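Local structure of acyl-CoA thioesterase II TesB2 (Mycobacterium marinum, 3U0A) at residues Val50-Pro55 with Phe78-Thr83; Glu14-Glu17 with Tyr21-Ser24. The protein probably hydrolyses fatty acyl-CoA thioesters to free fatty acids and coenzyme A. All coordinates share one frame; numbering follows the deposited sequence.

Contact 1. Residues Val50-Pro55 with Phe78-Thr83; sequences VRTVDP and FLVERT. With NA (sodium ion), chain G; SO4 (sulfate ion), chain D.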
loop_
_atom_site.group_PDB
_atom_site.type_symbol
_atom_site.label_atom_id
_atom_site.label_comp_id
_atom_site.label_asym_id
_atom_site.label_seq_id
_atom_site.Cartn_x
_atom_site.Cartn_y
_atom_site.Cartn_z
ATOM N N VAL A 50 -6.659 9.597 15.003
ATOM C CA VAL A 50 -6.872 10.995 14.726
ATOM C C VAL A 50 -7.086 11.827 16.028
ATOM O O VAL A 50 -6.699 13.010 16.128
ATOM C CB VAL A 50 -8.054 11.150 13.752
ATOM C CG1 VAL A 50 -8.495 12.601 13.616
ATOM C CG2 VAL A 50 -7.683 10.593 12.404
ATOM N N ARG A 51 -7.656 11.184 17.041
ATOM C CA ARG A 51 -7.951 11.872 18.306
ATOM C C ARG A 51 -6.725 12.152 19.177
ATOM O O ARG A 51 -6.770 13.006 20.066
ATOM C CB ARG A 51 -9.034 11.116 19.063
ATOM C CG ARG A 51 -10.354 11.441 18.404
ATOM C CD ARG A 51 -11.592 10.962 19.104
ATOM N NE ARG A 51 -11.680 11.317 20.522
ATOM C CZ ARG A 51 -12.757 11.051 21.264
ATOM N NH1 ARG A 51 -12.799 11.416 22.562
ATOM N NH2 ARG A 51 -13.820 10.443 20.688
ATOM N N THR A 52 -5.634 11.452 18.874
ATOM C CA THR A 52 -4.358 11.586 19.566
ATOM C C THR A 52 -3.392 12.460 18.783
ATOM O O THR A 52 -2.240 12.626 19.185
ATOM C CB THR A 52 -3.673 10.203 19.777
ATOM O OG1 THR A 52 -3.159 9.714 18.532
ATOM C CG2 THR A 52 -4.649 9.209 20.345
ATOM N N VAL A 53 -3.860 13.012 17.665
ATOM C CA VAL A 53 -3.015 13.849 16.791
ATOM C C VAL A 53 -3.430 15.303 16.846
ATOM O O VAL A 53 -4.578 15.612 16.712
ATOM C CB VAL A 53 -3.014 13.317 15.335
ATOM C CG1 VAL A 53 -2.243 14.234 14.400
ATOM C CG2 VAL A 53 -2.467 11.901 15.329
ATOM N N ASP A 54 -2.456 16.168 17.098
ATOM C CA ASP A 54 -2.568 17.598 16.839
ATOM C C ASP A 54 -3.245 17.878 15.478
ATOM O O ASP A 54 -2.761 17.437 14.449
ATOM C CB ASP A 54 -1.171 18.209 16.858
ATOM C CG ASP A 54 -1.196 19.737 16.775
ATOM O OD1 ASP A 54 -1.949 20.302 15.932
ATOM O OD2 ASP A 54 -0.458 20.371 17.575
ATOM N N PRO A 55 -4.370 18.613 15.476
ATOM C CA PRO A 55 -5.125 18.774 14.232
ATOM C C PRO A 55 -4.458 19.634 13.174
ATOM O O PRO A 55 -4.913 19.606 12.026
ATOM C CB PRO A 55 -6.470 19.376 14.670
ATOM C CG PRO A 55 -6.337 19.740 16.098
ATOM C CD PRO A 55 -5.068 19.166 16.652
ATOM N N PHE A 78 -9.632 0.267 21.139
ATOM C CA PHE A 78 -8.561 0.707 20.250
ATOM C C PHE A 78 -7.412 1.232 21.100
ATOM O O PHE A 78 -7.574 2.170 21.897
ATOM C CB PHE A 78 -9.086 1.764 19.255
ATOM C CG PHE A 78 -10.287 1.300 18.488
ATOM C CD1 PHE A 78 -10.141 0.544 17.336
ATOM C CD2 PHE A 78 -11.560 1.520 18.968
ATOM C CE1 PHE A 78 -11.234 0.057 16.664
ATOM C CE2 PHE A 78 -12.664 1.048 18.284
ATOM C CZ PHE A 78 -12.502 0.319 17.134
ATOM N N LEU A 79 -6.260 0.595 20.910
ATOM C CA LEU A 79 -5.047 0.911 21.602
ATOM C C LEU A 79 -4.069 1.647 20.697
ATOM O O LEU A 79 -3.432 1.042 19.849
ATOM C CB LEU A 79 -4.433 -0.390 22.079
ATOM C CG LEU A 79 -5.360 -1.178 22.998
ATOM C CD1 LEU A 79 -4.580 -2.383 23.506
ATOM C CD2 LEU A 79 -5.885 -0.270 24.151
ATOM N N VAL A 80 -3.946 2.952 20.924
ATOM C CA VAL A 80 -3.131 3.854 20.101
ATOM C C VAL A 80 -1.711 3.948 20.652
ATOM O O VAL A 80 -1.542 4.045 21.848
ATOM C CB VAL A 80 -3.730 5.296 20.027
ATOM C CG1 VAL A 80 -2.953 6.181 19.058
ATOM C CG2 VAL A 80 -5.186 5.251 19.628
ATOM N N GLU A 81 -0.717 3.927 19.756
ATOM C CA GLU A 81 0.703 4.080 20.093
ATOM C C GLU A 81 1.223 5.335 19.420
ATOM O O GLU A 81 1.077 5.446 18.198
ATOM C CB GLU A 81 1.475 2.910 19.522
ATOM C CG GLU A 81 2.981 3.011 19.719
ATOM C CD GLU A 81 3.718 1.957 18.904
ATOM O OE1 GLU A 81 3.667 0.758 19.290
ATOM O OE2 GLU A 81 4.292 2.328 17.835
ATOM N N ARG A 82 1.807 6.279 20.173
ATOM C CA ARG A 82 2.237 7.558 19.558
ATOM C C ARG A 82 3.619 7.360 18.997
ATOM O O ARG A 82 4.581 7.622 19.643
ATOM C CB ARG A 82 2.196 8.731 20.526
ATOM C CG ARG A 82 0.867 8.861 21.214
ATOM C CD ARG A 82 0.577 10.235 21.816
ATOM N NE ARG A 82 -0.820 10.260 22.248
ATOM C CZ ARG A 82 -1.510 11.326 22.630
ATOM N NH1 ARG A 82 -0.952 12.526 22.652
ATOM N NH2 ARG A 82 -2.781 11.177 22.985
ATOM N N THR A 83 3.702 6.866 17.780
ATOM C CA THR A 83 4.901 6.224 17.363
ATOM C C THR A 83 6.000 7.271 17.172
ATOM O O THR A 83 7.147 7.073 17.578
ATOM C CB THR A 83 4.652 5.408 16.089
ATOM O OG1 THR A 83 3.598 4.476 16.333
ATOM C CG2 THR A 83 5.899 4.654 15.703
HETATM NA NA NA G . -6.234 15.262 14.586
HETATM S S SO4 D . -5.479 13.127 25.232
HETATM O O1 SO4 D . -3.981 13.032 25.417
HETATM O O2 SO4 D . -5.800 13.377 23.803
HETATM O O3 SO4 D . -6.129 11.837 25.623
HETATM O O4 SO4 D . -6.045 14.194 26.168
HETATM O O HOH W 1 -5.837 15.031 12.219
#

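Contact 2. Residues Glu14-Glu17 with Tyr21-Ser24; sequences EQLE and YRGS. With SO4 (sulfate ion), chain D.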
loop_
_atom_site.group_PDB
_atom_site.type_symbol
_atom_site.label_atom_id
_atom_site.label_comp_id
_atom_site.label_asym_id
_atom_site.label_seq_id
_atom_site.Cartn_x
_atom_site.Cartn_y
_atom_site.Cartn_z
ATOM N N GLU A 14 -16.055 6.314 22.498
ATOM C CA GLU A 14 -15.888 6.629 23.905
ATOM C C GLU A 14 -14.404 6.627 24.252
ATOM O O GLU A 14 -13.695 5.700 23.919
ATOM C CB GLU A 14 -16.597 5.564 24.766
ATOM C CG GLU A 14 -16.616 5.869 26.270
ATOM C CD GLU A 14 -17.059 4.687 27.151
ATOM O OE1 GLU A 14 -17.278 3.557 26.623
ATOM O OE2 GLU A 14 -17.176 4.884 28.385
ATOM N N GLN A 15 -13.908 7.615 24.960
ATOM C CA GLN A 15 -12.512 7.530 25.382
ATOM C C GLN A 15 -12.392 6.993 26.780
ATOM O O GLN A 15 -12.854 7.598 27.706
ATOM C CB GLN A 15 -11.835 8.878 25.320
ATOM C CG GLN A 15 -10.448 8.928 25.939
ATOM C CD GLN A 15 -9.874 10.310 25.806
ATOM O OE1 GLN A 15 -10.615 11.242 25.567
ATOM N NE2 GLN A 15 -8.575 10.451 25.924
ATOM N N LEU A 16 -11.716 5.871 26.908
ATOM C CA LEU A 16 -11.560 5.200 28.149
ATOM C C LEU A 16 -10.375 5.714 28.940
ATOM O O LEU A 16 -10.400 5.632 30.162
ATOM C CB LEU A 16 -11.346 3.720 27.891
ATOM C CG LEU A 16 -12.457 2.957 27.200
ATOM C CD1 LEU A 16 -12.006 1.538 27.055
ATOM C CD2 LEU A 16 -13.732 3.047 28.033
ATOM N N GLU A 17 -9.339 6.211 28.269
ATOM C CA GLU A 17 -8.144 6.769 28.941
ATOM C C GLU A 17 -7.294 7.365 27.860
ATOM O O GLU A 17 -7.594 7.188 26.711
ATOM C CB GLU A 17 -7.342 5.657 29.639
ATOM C CG GLU A 17 -7.054 5.884 31.098
ATOM C CD GLU A 17 -6.180 7.114 31.382
ATOM O OE1 GLU A 17 -6.541 7.849 32.314
ATOM O OE2 GLU A 17 -5.152 7.356 30.687
ATOM N N TYR A 21 -9.492 3.885 23.388
ATOM C CA TYR A 21 -10.833 4.289 22.938
ATOM C C TYR A 21 -11.690 3.026 22.770
ATOM O O TYR A 21 -11.174 1.919 22.710
ATOM C CB TYR A 21 -10.726 5.072 21.621
ATOM C CG TYR A 21 -9.958 6.398 21.744
ATOM C CD1 TYR A 21 -10.617 7.585 21.980
ATOM C CD2 TYR A 21 -8.585 6.440 21.627
ATOM C CE1 TYR A 21 -9.935 8.777 22.085
ATOM C CE2 TYR A 21 -7.887 7.630 21.747
ATOM C CZ TYR A 21 -8.556 8.801 21.973
ATOM O OH TYR A 21 -7.863 9.986 22.105
ATOM N N ARG A 22 -13.001 3.181 22.726
ATOM C CA ARG A 22 -13.897 2.040 22.592
ATOM C C ARG A 22 -14.983 2.415 21.630
ATOM O O ARG A 22 -15.571 3.494 21.757
ATOM C CB ARG A 22 -14.525 1.628 23.923
ATOM C CG ARG A 22 -15.544 0.512 23.766
ATOM C CD ARG A 22 -15.821 -0.271 25.046
ATOM N NE ARG A 22 -16.522 0.523 26.036
ATOM C CZ ARG A 22 -16.668 0.174 27.303
ATOM N NH1 ARG A 22 -17.301 0.969 28.132
ATOM N NH2 ARG A 22 -16.163 -0.961 27.744
ATOM N N GLY A 23 -15.230 1.528 20.663
ATOM C CA GLY A 23 -16.343 1.636 19.743
ATOM C C GLY A 23 -17.467 0.709 20.187
ATOM O O GLY A 23 -17.231 -0.420 20.621
ATOM N N SER A 24 -18.701 1.175 20.089
ATOM C CA SER A 24 -19.793 0.392 20.603
ATOM C C SER A 24 -20.254 -0.643 19.581
ATOM O O SER A 24 -20.075 -0.474 18.371
ATOM C CB SER A 24 -20.973 1.296 21.025
ATOM O OG SER A 24 -21.347 2.143 19.960
HETATM S S SO4 D . -5.479 13.127 25.232
HETATM O O1 SO4 D . -3.981 13.032 25.417
HETATM O O2 SO4 D . -5.800 13.377 23.803
HETATM O O3 SO4 D . -6.129 11.837 25.623
HETATM O O4 SO4 D . -6.045 14.194 26.168
HETATM O O HOH W 2 -9.211 12.534 22.816
#

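Contact 1. Residues Val50-Pro55 with Phe78-Thr83
The guanidinium of Arg-82 lies with one face against Thr-52, whose carbonyl O sits 3.7 Å above the plane over the centre of the group, while Thr-52 CB approaches Arg-82 NH2 to 3.5 Å over the same face. Thr-52 O is also hydrogen-bonded by Arg-92. The sulfate, probably from the crystallisation liquor, is met at the edge: its O2 lies in the guanidinium plane, and its O1 accepts an oblique, bent bond from Arg-82 NH2 (3.3 Å, 137°). Asn-19 takes the NE hydrogen of Arg-82, and the chain, extended from CG to NE, carries the flat group out to the threonine. Val-80 and Thr-52 point at each other tip to tip, with Val-80 CG1 3.6 Å from Thr-52 OG1 and 3.7 Å from Thr-52 CG2. At chi1 73°, Thr-52 OG1 sits between its backbone N and carbonyl carbon and bonds back to Ala-49 O. Val-50 O in the last turn of the helix and Val-53 O in the loop after it bind a sodium ion, at 2.8 and 2.7 Å, with water 1 as a further ligand. The loop leaving helix 34-51 is packed through Thr-52 on strand 76-85, where the sheet meets the end of the central helix of the N-terminal hotdog domain.

Contact 2. Residues Glu14-Glu17 with Tyr21-Ser24
Glu-14 and Arg-22 form the hydrogen-bonded pair of an antiparallel beta hairpin, made by strands 14-17 and 20-23. Two backbone bonds close the pair: Glu-14 N to Arg-22 O at 3.0 Å and Arg-22 N to Glu-14 O at 2.9 Å. The same Glu-14 O also receives a CA-H...O contact from Tyr-21.

On the face carrying Glu-14 and Arg-22, the side chains run side by side into a salt bridge. A single carboxylate oxygen, Glu-14 OE1, takes both donors, Arg-22 NH1 on its syn side at 3.0 Å and Arg-22 NE at 3.2 Å nearly along the C-O axis. The carboxylate and guanidinium planes are turned 43° apart; Glu-14, extended beyond CG, reaches across to the arginine, whose chain bends at chi3. Leu-16 slants across the arginine, its CD1 4.0 Å from Arg-22 CB and its CD2 over one guanidinium face, offset toward the rim.

The other face pairs Gln-15 with Tyr-21, a non-hydrogen-bonded pair. Gln-15 CB lies 3.8 Å from Tyr-21 CE1, and the extended glutamine follows the ring outward, its amide tilted 20° from the ring plane. Water 2, in the plane of the tyrosine ring, is hydrogen-bonded to Tyr-21 OH and gives a weak bond to Gln-15 OE1.

Farther out, Ser-48 of helix 34-51 packs against Tyr-21. Toward the turn, a classic beta bulge sets Leu-16 and Glu-17 together opposite Ile-20. Gln-15 NE2 gives a weak bond to Glu-17 O and another weak one to sulfate O3, the latter at 2.8 Å with an N-H...O angle of 128°.

The centres of contacts 1 and 2 lie about 13 Å apart on the same side of the chain's centre. Contact 2 closes first along the sequence: its hairpin precedes helix 34-51, which leads into contact 1. Strand 20-23 then runs beside strand 76-85, where Phe-78 N is 2.8 Å from Tyr-21 O, a probable hydrogen bond, so the hairpin extends the sheet beyond the strand that contact 1 uses. Arg-51 CB packs on Tyr-21 OH at 3.5 Å. One sulfate is shared by both contacts, hydrogen-bonded by Arg-82 and more weakly by Gln-15. Together they join the edge hairpin, the end of helix 34-51 and strand 76-85 of the N-terminal hotdog domain.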